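Local coordinates for protein methylmalonate-semialdehyde dehydrogenase (Oceanimonas doudoroffii, PDB 4ZZ7) that catalyses the NAD-dependent, coenzyme A-acylating oxidation of methylmalonate semialdehyde, as a member of the aldehyde dehydrogenase family, at residues K253-M259 / L286-V292; G369-V375 / P389-R395. All coordinates share one frame; numbering follows the deposited sequence.

Contact 1 (K253-M259 / L286-V292); sequences KNHAIVM and LSVAVAV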
loop_
_atom_site.group_PDB
_atom_site.type_symbol
_atom_site.label_atom_id
_atom_site.label_comp_id
_atom_site.label_asym_id
_atom_site.label_seq_id
_atom_site.Cartn_x
_atom_site.Cartn_y
_atom_site.Cartn_z
ATOM N N LYS A 253 12.484 -10.805 -28.212
ATOM C CA LYS A 253 13.854 -11.249 -28.540
ATOM C C LYS A 253 14.764 -10.996 -27.331
ATOM O O LYS A 253 15.389 -9.923 -27.189
ATOM C CB LYS A 253 14.419 -10.555 -29.795
ATOM C CG LYS A 253 14.581 -11.472 -31.010
ATOM C CD LYS A 253 15.877 -12.275 -30.985
ATOM C CE LYS A 253 16.068 -13.096 -32.260
ATOM N NZ LYS A 253 15.363 -14.399 -32.255
ATOM N N ASN A 254 14.827 -11.991 -26.449
ATOM C CA ASN A 254 15.458 -11.776 -25.149
ATOM C C ASN A 254 16.963 -11.933 -25.232
ATOM O O ASN A 254 17.446 -12.980 -25.622
ATOM C CB ASN A 254 14.863 -12.717 -24.103
ATOM C CG ASN A 254 13.451 -12.298 -23.631
ATOM O OD1 ASN A 254 13.042 -12.641 -22.530
ATOM N ND2 ASN A 254 12.726 -11.561 -24.429
ATOM N N HIS A 255 17.685 -10.873 -24.867
ATOM C CA HIS A 255 19.143 -10.829 -24.921
ATOM C C HIS A 255 19.756 -11.013 -23.537
ATOM O O HIS A 255 19.225 -10.509 -22.568
ATOM C CB HIS A 255 19.625 -9.473 -25.444
ATOM C CG HIS A 255 19.368 -9.225 -26.903
ATOM N ND1 HIS A 255 18.117 -9.344 -27.475
ATOM C CD2 HIS A 255 20.190 -8.801 -27.889
ATOM C CE1 HIS A 255 18.188 -9.033 -28.756
ATOM N NE2 HIS A 255 19.435 -8.703 -29.031
ATOM N N ALA A 256 20.894 -11.702 -23.472
ATOM C CA ALA A 256 21.697 -11.815 -22.254
ATOM C C ALA A 256 23.112 -11.301 -22.516
ATOM O O ALA A 256 23.806 -11.807 -23.406
ATOM C CB ALA A 256 21.752 -13.256 -21.770
ATOM N N ILE A 257 23.539 -10.322 -21.737
ATOM C CA ILE A 257 24.882 -9.788 -21.828
ATOM C C ILE A 257 25.761 -10.643 -20.946
ATOM O O ILE A 257 25.542 -10.696 -19.738
ATOM C CB ILE A 257 24.929 -8.331 -21.339
ATOM C CG1 ILE A 257 24.003 -7.478 -22.200
ATOM C CG2 ILE A 257 26.355 -7.779 -21.351
ATOM C CD1 ILE A 257 23.877 -6.052 -21.737
ATOM N N VAL A 258 26.735 -11.321 -21.554
ATOM C CA VAL A 258 27.744 -12.096 -20.817
ATOM C C VAL A 258 28.994 -11.208 -20.662
ATOM O O VAL A 258 29.741 -10.992 -21.617
ATOM C CB VAL A 258 28.078 -13.424 -21.522
ATOM C CG1 VAL A 258 29.021 -14.244 -20.672
ATOM C CG2 VAL A 258 26.806 -14.204 -21.807
ATOM N N MET A 259 29.186 -10.679 -19.458
ATOM C CA MET A 259 30.319 -9.826 -19.156
ATOM C C MET A 259 31.549 -10.690 -18.933
ATOM O O MET A 259 31.439 -11.896 -18.673
ATOM C CB MET A 259 30.058 -9.009 -17.891
ATOM C CG MET A 259 28.898 -8.024 -17.975
ATOM S SD MET A 259 29.160 -6.571 -19.025
ATOM C CE MET A 259 30.419 -5.670 -18.132
ATOM N N LEU A 286 15.435 -17.179 -23.891
ATOM C CA LEU A 286 16.638 -16.413 -24.111
ATOM C C LEU A 286 17.307 -16.840 -25.419
ATOM O O LEU A 286 18.004 -17.857 -25.466
ATOM C CB LEU A 286 17.573 -16.574 -22.930
ATOM C CG LEU A 286 18.214 -15.233 -22.641
ATOM C CD1 LEU A 286 18.674 -15.285 -21.226
ATOM C CD2 LEU A 286 19.371 -14.920 -23.569
ATOM N N SER A 287 17.085 -16.040 -26.468
ATOM C CA SER A 287 17.462 -16.371 -27.857
ATOM C C SER A 287 18.754 -15.711 -28.342
ATOM O O SER A 287 19.302 -16.106 -29.369
ATOM C CB SER A 287 16.331 -15.981 -28.799
ATOM O OG SER A 287 15.765 -14.766 -28.389
ATOM N N VAL A 288 19.238 -14.714 -27.608
ATOM C CA VAL A 288 20.436 -13.981 -27.992
ATOM C C VAL A 288 21.384 -13.809 -26.803
ATOM O O VAL A 288 21.035 -13.252 -25.771
ATOM C CB VAL A 288 20.086 -12.597 -28.574
ATOM C CG1 VAL A 288 21.318 -11.931 -29.166
ATOM C CG2 VAL A 288 19.006 -12.709 -29.635
ATOM N N ALA A 289 22.603 -14.292 -26.966
ATOM C CA ALA A 289 23.636 -14.074 -25.972
ATOM C C ALA A 289 24.593 -13.021 -26.538
ATOM O O ALA A 289 25.203 -13.206 -27.590
ATOM C CB ALA A 289 24.359 -15.380 -25.682
ATOM N N VAL A 290 24.678 -11.882 -25.878
ATOM C CA VAL A 290 25.556 -10.815 -26.348
ATOM C C VAL A 290 26.885 -10.875 -25.591
ATOM O O VAL A 290 26.989 -10.381 -24.472
ATOM C CB VAL A 290 24.890 -9.438 -26.192
ATOM C CG1 VAL A 290 25.727 -8.349 -26.849
ATOM C CG2 VAL A 290 23.508 -9.457 -26.814
ATOM N N ALA A 291 27.896 -11.478 -26.210
ATOM C CA ALA A 291 29.192 -11.647 -25.574
ATOM C C ALA A 291 30.013 -10.374 -25.735
ATOM O O ALA A 291 30.313 -9.966 -26.839
ATOM C CB ALA A 291 29.922 -12.827 -26.173
ATOM N N VAL A 292 30.354 -9.740 -24.624
ATOM C CA VAL A 292 31.141 -8.501 -24.654
ATOM C C VAL A 292 32.631 -8.876 -24.565
ATOM O O VAL A 292 33.134 -9.280 -23.513
ATOM C CB VAL A 292 30.667 -7.423 -23.616
ATOM C CG1 VAL A 292 30.202 -8.039 -22.319
ATOM C CG2 VAL A 292 31.743 -6.378 -23.341
HETATM O O HOH W 1 12.881 -14.591 -27.334
#
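Leu286 meets Ala256 through the end of its side chain, CD2 lying against Ala256 CB; the small alanine leaves room for the branched end of the leucine. Next comes Ser287, whose backbone is not extended. Its N makes a weak bond to Asn254 O, and Val288 N makes a straighter one of the same 3.2 Å length to Asn254 O. A small polar residue suits this partly exposed spot, where Ser287 OG pairs with a water 3.1 Å away that also takes a weak bond from Asn254 N. Val288 covers one face of the His255 ring in a CH-pi contact: its CB is 3.8 Å from the ring centroid and 6° off the normal. CG of His255 stands anti to its carbonyl carbon (chi1 -71°), which lays the ring alongside the valine, and ND1 fixes its rotation by donating in the ring plane to Lys253 O. NE2 bonds Tyr382 OH. The two strands are parallel members of a beta-alpha-beta unit connected by helix 264-276. Ala289 turns to the other face, the one Ala256 shares, and packs on Leu391. Val290 continues the ladder, receiving Val258 N on its O at 3.1 Å, while its CG2 sits at the edge of the imidazole, 3.5 Å from His255 CD2. Finally, Val292 CG1 meets Ile257 CG2 at 4.0 Å and the flexible thioether of Met259, a residue that also packs on Val489 of the second subunit.

Contact 2 (G369-V375 / P389-R395); sequences GTLIDHV and PVLQVVR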
loop_
_atom_site.group_PDB
_atom_site.type_symbol
_atom_site.label_atom_id
_atom_site.label_comp_id
_atom_site.label_asym_id
_atom_site.label_seq_id
_atom_site.Cartn_x
_atom_site.Cartn_y
_atom_site.Cartn_z
ATOM N N GLY A 369 18.418 -28.774 -30.746
ATOM C CA GLY A 369 19.017 -27.560 -30.200
ATOM C C GLY A 369 20.160 -27.083 -31.076
ATOM O O GLY A 369 21.111 -27.814 -31.291
ATOM N N THR A 370 20.055 -25.861 -31.589
ATOM C CA THR A 370 21.050 -25.308 -32.502
ATOM C C THR A 370 21.736 -24.079 -31.904
ATOM O O THR A 370 21.112 -23.321 -31.176
ATOM C CB THR A 370 20.436 -24.954 -33.885
ATOM O OG1 THR A 370 20.059 -23.580 -33.921
ATOM C CG2 THR A 370 19.242 -25.797 -34.193
ATOM N N LEU A 371 23.012 -23.895 -32.243
ATOM C CA LEU A 371 23.799 -22.729 -31.839
ATOM C C LEU A 371 24.258 -22.021 -33.096
ATOM O O LEU A 371 24.837 -22.665 -33.967
ATOM C CB LEU A 371 25.017 -23.165 -31.051
ATOM C CG LEU A 371 25.506 -22.206 -29.972
ATOM C CD1 LEU A 371 26.798 -22.716 -29.364
ATOM C CD2 LEU A 371 25.743 -20.817 -30.520
ATOM N N ILE A 372 23.982 -20.719 -33.207
ATOM C CA ILE A 372 24.468 -19.888 -34.329
ATOM C C ILE A 372 25.474 -18.889 -33.755
ATOM O O ILE A 372 25.244 -18.354 -32.685
ATOM C CB ILE A 372 23.321 -19.160 -35.044
ATOM C CG1 ILE A 372 22.261 -20.171 -35.478
ATOM C CG2 ILE A 372 23.857 -18.449 -36.264
ATOM C CD1 ILE A 372 21.022 -19.573 -36.115
ATOM N N ASP A 373 26.593 -18.657 -34.436
ATOM C CA ASP A 373 27.637 -17.742 -33.932
ATOM C C ASP A 373 27.884 -16.678 -35.002
ATOM O O ASP A 373 27.504 -16.853 -36.166
ATOM C CB ASP A 373 28.913 -18.536 -33.554
ATOM C CG ASP A 373 29.970 -17.711 -32.741
ATOM O OD1 ASP A 373 29.698 -16.611 -32.219
ATOM O OD2 ASP A 373 31.117 -18.189 -32.629
ATOM N N HIS A 374 28.459 -15.549 -34.582
ATOM C CA HIS A 374 28.770 -14.403 -35.473
ATOM C C HIS A 374 27.529 -13.860 -36.181
ATOM O O HIS A 374 27.533 -13.656 -37.403
ATOM C CB HIS A 374 29.854 -14.770 -36.499
ATOM C CG HIS A 374 31.087 -15.342 -35.880
ATOM N ND1 HIS A 374 31.437 -16.671 -36.010
ATOM C CD2 HIS A 374 32.033 -14.777 -35.092
ATOM C CE1 HIS A 374 32.555 -16.896 -35.342
ATOM N NE2 HIS A 374 32.933 -15.764 -34.770
ATOM N N VAL A 375 26.469 -13.630 -35.405
ATOM C CA VAL A 375 25.229 -13.095 -35.962
ATOM C C VAL A 375 25.329 -11.591 -35.844
ATOM O O VAL A 375 26.031 -11.081 -34.955
ATOM C CB VAL A 375 23.933 -13.648 -35.295
ATOM C CG1 VAL A 375 24.051 -15.128 -34.978
ATOM C CG2 VAL A 375 23.580 -12.889 -34.042
ATOM N N PRO A 389 14.117 -23.907 -30.791
ATOM C CA PRO A 389 15.277 -24.208 -29.952
ATOM C C PRO A 389 16.604 -23.707 -30.559
ATOM O O PRO A 389 17.425 -24.505 -30.998
ATOM C CB PRO A 389 15.227 -25.742 -29.833
ATOM C CG PRO A 389 14.542 -26.198 -31.070
ATOM C CD PRO A 389 13.661 -25.083 -31.552
ATOM N N VAL A 390 16.809 -22.389 -30.567
ATOM C CA VAL A 390 17.930 -21.783 -31.287
ATOM C C VAL A 390 18.548 -20.709 -30.419
ATOM O O VAL A 390 17.857 -19.796 -29.998
ATOM C CB VAL A 390 17.459 -21.158 -32.631
ATOM C CG1 VAL A 390 18.604 -20.497 -33.393
ATOM C CG2 VAL A 390 16.770 -22.198 -33.511
ATOM N N LEU A 391 19.849 -20.806 -30.177
ATOM C CA LEU A 391 20.577 -19.770 -29.465
ATOM C C LEU A 391 21.557 -19.044 -30.388
ATOM O O LEU A 391 22.468 -19.656 -30.915
ATOM C CB LEU A 391 21.353 -20.388 -28.322
ATOM C CG LEU A 391 21.590 -19.526 -27.070
ATOM C CD1 LEU A 391 22.795 -20.066 -26.302
ATOM C CD2 LEU A 391 21.762 -18.034 -27.339
ATOM N N GLN A 392 21.348 -17.737 -30.569
ATOM C CA GLN A 392 22.241 -16.844 -31.342
ATOM C C GLN A 392 23.218 -16.109 -30.424
ATOM O O GLN A 392 22.854 -15.693 -29.330
ATOM C CB GLN A 392 21.412 -15.826 -32.135
ATOM C CG GLN A 392 20.719 -16.447 -33.329
ATOM C CD GLN A 392 19.566 -15.628 -33.873
ATOM O OE1 GLN A 392 18.695 -15.195 -33.130
ATOM N NE2 GLN A 392 19.530 -15.457 -35.185
ATOM N N VAL A 393 24.457 -15.936 -30.862
ATOM C CA VAL A 393 25.457 -15.199 -30.050
ATOM C C VAL A 393 26.096 -14.082 -30.864
ATOM O O VAL A 393 26.705 -14.332 -31.895
ATOM C CB VAL A 393 26.510 -16.117 -29.386
ATOM C CG1 VAL A 393 26.752 -17.329 -30.236
ATOM C CG2 VAL A 393 27.824 -15.404 -29.104
ATOM N N VAL A 394 25.900 -12.857 -30.388
ATOM C CA VAL A 394 26.476 -11.671 -30.967
ATOM C C VAL A 394 27.706 -11.318 -30.142
ATOM O O VAL A 394 27.742 -11.533 -28.929
ATOM C CB VAL A 394 25.488 -10.479 -30.925
ATOM C CG1 VAL A 394 26.128 -9.192 -31.458
ATOM C CG2 VAL A 394 24.226 -10.798 -31.716
ATOM N N ARG A 395 28.707 -10.768 -30.826
ATOM C CA ARG A 395 29.925 -10.290 -30.200
ATOM C C ARG A 395 29.932 -8.764 -30.316
ATOM O O ARG A 395 29.521 -8.217 -31.336
ATOM C CB ARG A 395 31.138 -10.957 -30.863
ATOM C CG ARG A 395 31.198 -12.470 -30.608
ATOM C CD ARG A 395 31.843 -13.264 -31.742
ATOM N NE ARG A 395 31.870 -14.706 -31.468
ATOM C CZ ARG A 395 32.752 -15.318 -30.673
ATOM N NH1 ARG A 395 32.693 -16.635 -30.491
ATOM N NH2 ARG A 395 33.700 -14.636 -30.066
#
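Asp373 and Arg395 form a salt bridge in which the guanidinium presents its side: NE donates to Asp373 OD1 at 3.0 Å and NH1 to Asp373 OD2 at 3.1 Å. Both oxygens are met on their syn sides, although the carboxylate and guanidinium planes are 40° apart, so the fork is twisted. Asp373 CG lies anti to its backbone N (chi1 -168°), which swings the acid across to the arginine. On the same face, Leu371 CD2 touches Val393 CG1 at 3.6 Å; on the other, Ile372 CD1 meets Val390 CG1 at 3.8 Å. Beta-branched valine and isoleucine suit extended strands, and leucine fills the buried interior. Between the backbones runs a parallel ladder: Thr370 N to Pro389 O, Leu391 N to Thr370 O at 3.0 Å, Ile372 N to Leu391 O at 2.9 Å, and a more bent bond from Val393 N to Ile372 O. These strands belong to a beta-alpha-beta unit with the short helix 380-383 between them. Farther out, Asp298 of helix 296-308 forms a salt bridge with Arg395 NH2, and Thr348 OG1 bonds His374 ND1. A methionine in place of Arg395 would probably leave Asp373 and Asp298 without their shared cation, two carboxylates facing a chain that cannot donate to them. With one guanidinium serving two acids, both aspartates are likely to stay ionised.

Overall arrangement
Contact 1 closes before contact 2 opens along the chain, yet the two are neighbours, with centres about 10 Å apart. Their inner strands, 286-292 and 390-396, lie side by side in one sheet, so that 254-258, 286-292, 390-396 and 370-373 follow one another across it. Probable hydrogen bonds, Ala289 N to Gln392 O at 2.8 Å and Ala291 N to Val394 O at 2.7 Å, join the two pairs. Strands 411-418 and 348-351 extend the sheet beyond 254-258 and 370-373 respectively. The connections carry NAD-site residues: Cys283 comes shortly before 286-292, and Glu385 precedes 389-395. The arrangement is thus consistent with the shared sheet being a common frame for these two NAD(+)-binding residues.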